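Local coordinates for cocosin 1 acidic chain (Cocos nucifera, PDB 5WPW), which serves as a seed storage protein, an 11S globulin of the cupin superfamily that assembles into hexamers and is a potential coconut food allergen, at residues Trp125-Gly130 with Val213-Gly218. The protein carries 2 engineered substitutions. Numbering follows the deposited sequence.
Sequences WCYNNG and VRAENG
Ala215 is the first residue after the end of strand 212-214 to meet Tyr127: its methyl CB points at segment 125-130 and comes within 4.2 Å of CE1, obliquely to the ring. The tyrosine reaches that far because CG stands anti to the backbone N (chi1 173°), which carries the ring out from its strand while the two backbones stay 9.2 Å apart between the CA atoms of Tyr127 and Ala215. From Ala215 the chain turns back through Glu216 and Asn217 in a type I turn, closed by the hydrogen bond from Gly218 N to Ala215 O, 3.2 Å. Gly218, with positive phi (75°), is thereby brought to the phenol end, where its CA lies 3.5 Å from Tyr127 OH. No hydrogen bond joins the two segments themselves; the hydroxyl is instead hydrogen-bonded to the backbone N of Leu219, one residue further on, which ties the ring's far end to the chain leaving the turn. In the N-terminal cupin domain, strands 124-127 and 212-214 both pair antiparallel with strand 50-57, and Tyr127 also touches Arg49, in the loop just ahead of strand 50-57. Asn391 of a neighbouring subunit, from its helix 386-393, packs on Val213 and Ala215.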
loop_
_atom_site.group_PDB
_atom_site.type_symbol
_atom_site.label_atom_id
_atom_site.label_comp_id
_atom_site.label_asym_id
_atom_site.label_seq_id
_atom_site.Cartn_x
_atom_site.Cartn_y
_atom_site.Cartn_z
ATOM N N TRP A 125 26.450 -17.352 0.080
ATOM C CA TRP A 125 27.657 -18.045 -0.375
ATOM C C TRP A 125 27.512 -18.404 -1.855
ATOM O O TRP A 125 26.403 -18.456 -2.399
ATOM C CB TRP A 125 27.953 -19.303 0.492
ATOM C CG TRP A 125 26.856 -20.327 0.513
ATOM C CD1 TRP A 125 25.870 -20.453 1.463
ATOM C CD2 TRP A 125 26.641 -21.382 -0.426
ATOM N NE1 TRP A 125 25.051 -21.508 1.156
ATOM C CE2 TRP A 125 25.495 -22.090 -0.005
ATOM C CE3 TRP A 125 27.294 -21.786 -1.604
ATOM C CZ2 TRP A 125 24.989 -23.180 -0.706
ATOM C CZ3 TRP A 125 26.789 -22.875 -2.306
ATOM C CH2 TRP A 125 25.645 -23.558 -1.856
ATOM N N CYS A 126 28.648 -18.693 -2.492
ATOM C CA CYS A 126 28.740 -18.759 -3.951
ATOM C C CYS A 126 29.774 -19.799 -4.332
ATOM O O CYS A 126 30.915 -19.694 -3.881
ATOM C CB CYS A 126 29.166 -17.411 -4.526
ATOM S SG CYS A 126 29.225 -17.368 -6.314
ATOM N N TYR A 127 29.397 -20.761 -5.171
ATOM C CA TYR A 127 30.325 -21.826 -5.570
ATOM C C TYR A 127 30.387 -21.943 -7.091
ATOM O O TYR A 127 29.349 -22.023 -7.764
ATOM C CB TYR A 127 29.920 -23.161 -4.947
ATOM C CG TYR A 127 30.731 -24.371 -5.435
ATOM C CD1 TYR A 127 32.051 -24.564 -5.029
ATOM C CD2 TYR A 127 30.164 -25.317 -6.292
ATOM C CE1 TYR A 127 32.803 -25.691 -5.476
ATOM C CE2 TYR A 127 30.903 -26.443 -6.754
ATOM C CZ TYR A 127 32.214 -26.620 -6.336
ATOM O OH TYR A 127 32.940 -27.736 -6.780
ATOM N N ASN A 128 31.608 -21.996 -7.626
ATOM C CA ASN A 128 31.849 -22.129 -9.063
ATOM C C ASN A 128 31.979 -23.604 -9.414
ATOM O O ASN A 128 33.004 -24.219 -9.130
ATOM C CB ASN A 128 33.109 -21.360 -9.456
ATOM C CG ASN A 128 33.418 -21.442 -10.949
ATOM O OD1 ASN A 128 32.672 -22.045 -11.732
ATOM N ND2 ASN A 128 34.502 -20.808 -11.344
ATOM N N ASN A 129 30.952 -24.170 -10.044
ATOM C CA ASN A 129 30.974 -25.575 -10.424
ATOM C C ASN A 129 31.197 -25.787 -11.915
ATOM O O ASN A 129 31.005 -26.901 -12.408
ATOM C CB ASN A 129 29.680 -26.260 -9.998
ATOM C CG ASN A 129 28.474 -25.693 -10.695
ATOM O OD1 ASN A 129 28.560 -24.732 -11.463
ATOM N ND2 ASN A 129 27.337 -26.278 -10.427
ATOM N N GLY A 130 31.561 -24.741 -12.645
ATOM C CA GLY A 130 31.955 -24.863 -14.030
ATOM C C GLY A 130 33.457 -24.991 -14.124
ATOM O O GLY A 130 34.160 -25.138 -13.125
ATOM N N VAL A 213 37.916 -20.101 -1.220
ATOM C CA VAL A 213 38.724 -21.271 -0.874
ATOM C C VAL A 213 38.470 -22.395 -1.870
ATOM O O VAL A 213 37.416 -22.455 -2.513
ATOM C CB VAL A 213 38.440 -21.732 0.577
ATOM C CG1 VAL A 213 38.490 -20.545 1.506
ATOM C CG2 VAL A 213 37.089 -22.495 0.689
ATOM N N ARG A 214 39.446 -23.302 -2.001
ATOM C CA ARG A 214 39.345 -24.392 -2.962
ATOM C C ARG A 214 38.644 -25.586 -2.324
ATOM O O ARG A 214 39.006 -26.012 -1.221
ATOM C CB ARG A 214 40.737 -24.792 -3.472
ATOM C CG ARG A 214 40.748 -25.710 -4.703
ATOM C CD ARG A 214 40.615 -24.958 -6.056
ATOM N NE ARG A 214 41.655 -23.946 -6.282
ATOM C CZ ARG A 214 41.892 -23.341 -7.449
ATOM N NH1 ARG A 214 41.173 -23.648 -8.532
ATOM N NH2 ARG A 214 42.858 -22.429 -7.536
ATOM N N ALA A 215 37.622 -26.101 -2.998
ATOM C CA ALA A 215 37.029 -27.390 -2.641
ATOM C C ALA A 215 37.664 -28.432 -3.561
ATOM O O ALA A 215 37.271 -28.564 -4.721
ATOM C CB ALA A 215 35.512 -27.372 -2.784
ATOM N N GLU A 216 38.649 -29.174 -3.047
ATOM C CA GLU A 216 39.416 -30.053 -3.931
ATOM C C GLU A 216 38.630 -31.299 -4.336
ATOM O O GLU A 216 38.887 -31.867 -5.403
ATOM C CB GLU A 216 40.744 -30.451 -3.279
ATOM C CG GLU A 216 41.802 -30.897 -4.296
ATOM C CD GLU A 216 43.225 -30.818 -3.756
ATOM O OE1 GLU A 216 43.695 -31.813 -3.159
ATOM O OE2 GLU A 216 43.874 -29.766 -3.937
ATOM N N ASN A 217 37.669 -31.735 -3.518
ATOM C CA ASN A 217 36.814 -32.864 -3.857
ATOM C C ASN A 217 35.545 -32.459 -4.579
ATOM O O ASN A 217 34.623 -33.276 -4.694
ATOM C CB ASN A 217 36.438 -33.639 -2.598
ATOM C CG ASN A 217 37.531 -34.547 -2.146
ATOM O OD1 ASN A 217 38.254 -35.112 -2.969
ATOM N ND2 ASN A 217 37.671 -34.705 -0.828
ATOM N N GLY A 218 35.460 -31.221 -5.047
ATOM C CA GLY A 218 34.209 -30.714 -5.561
ATOM C C GLY A 218 33.304 -30.416 -4.390
ATOM O O GLY A 218 33.555 -30.864 -3.266
#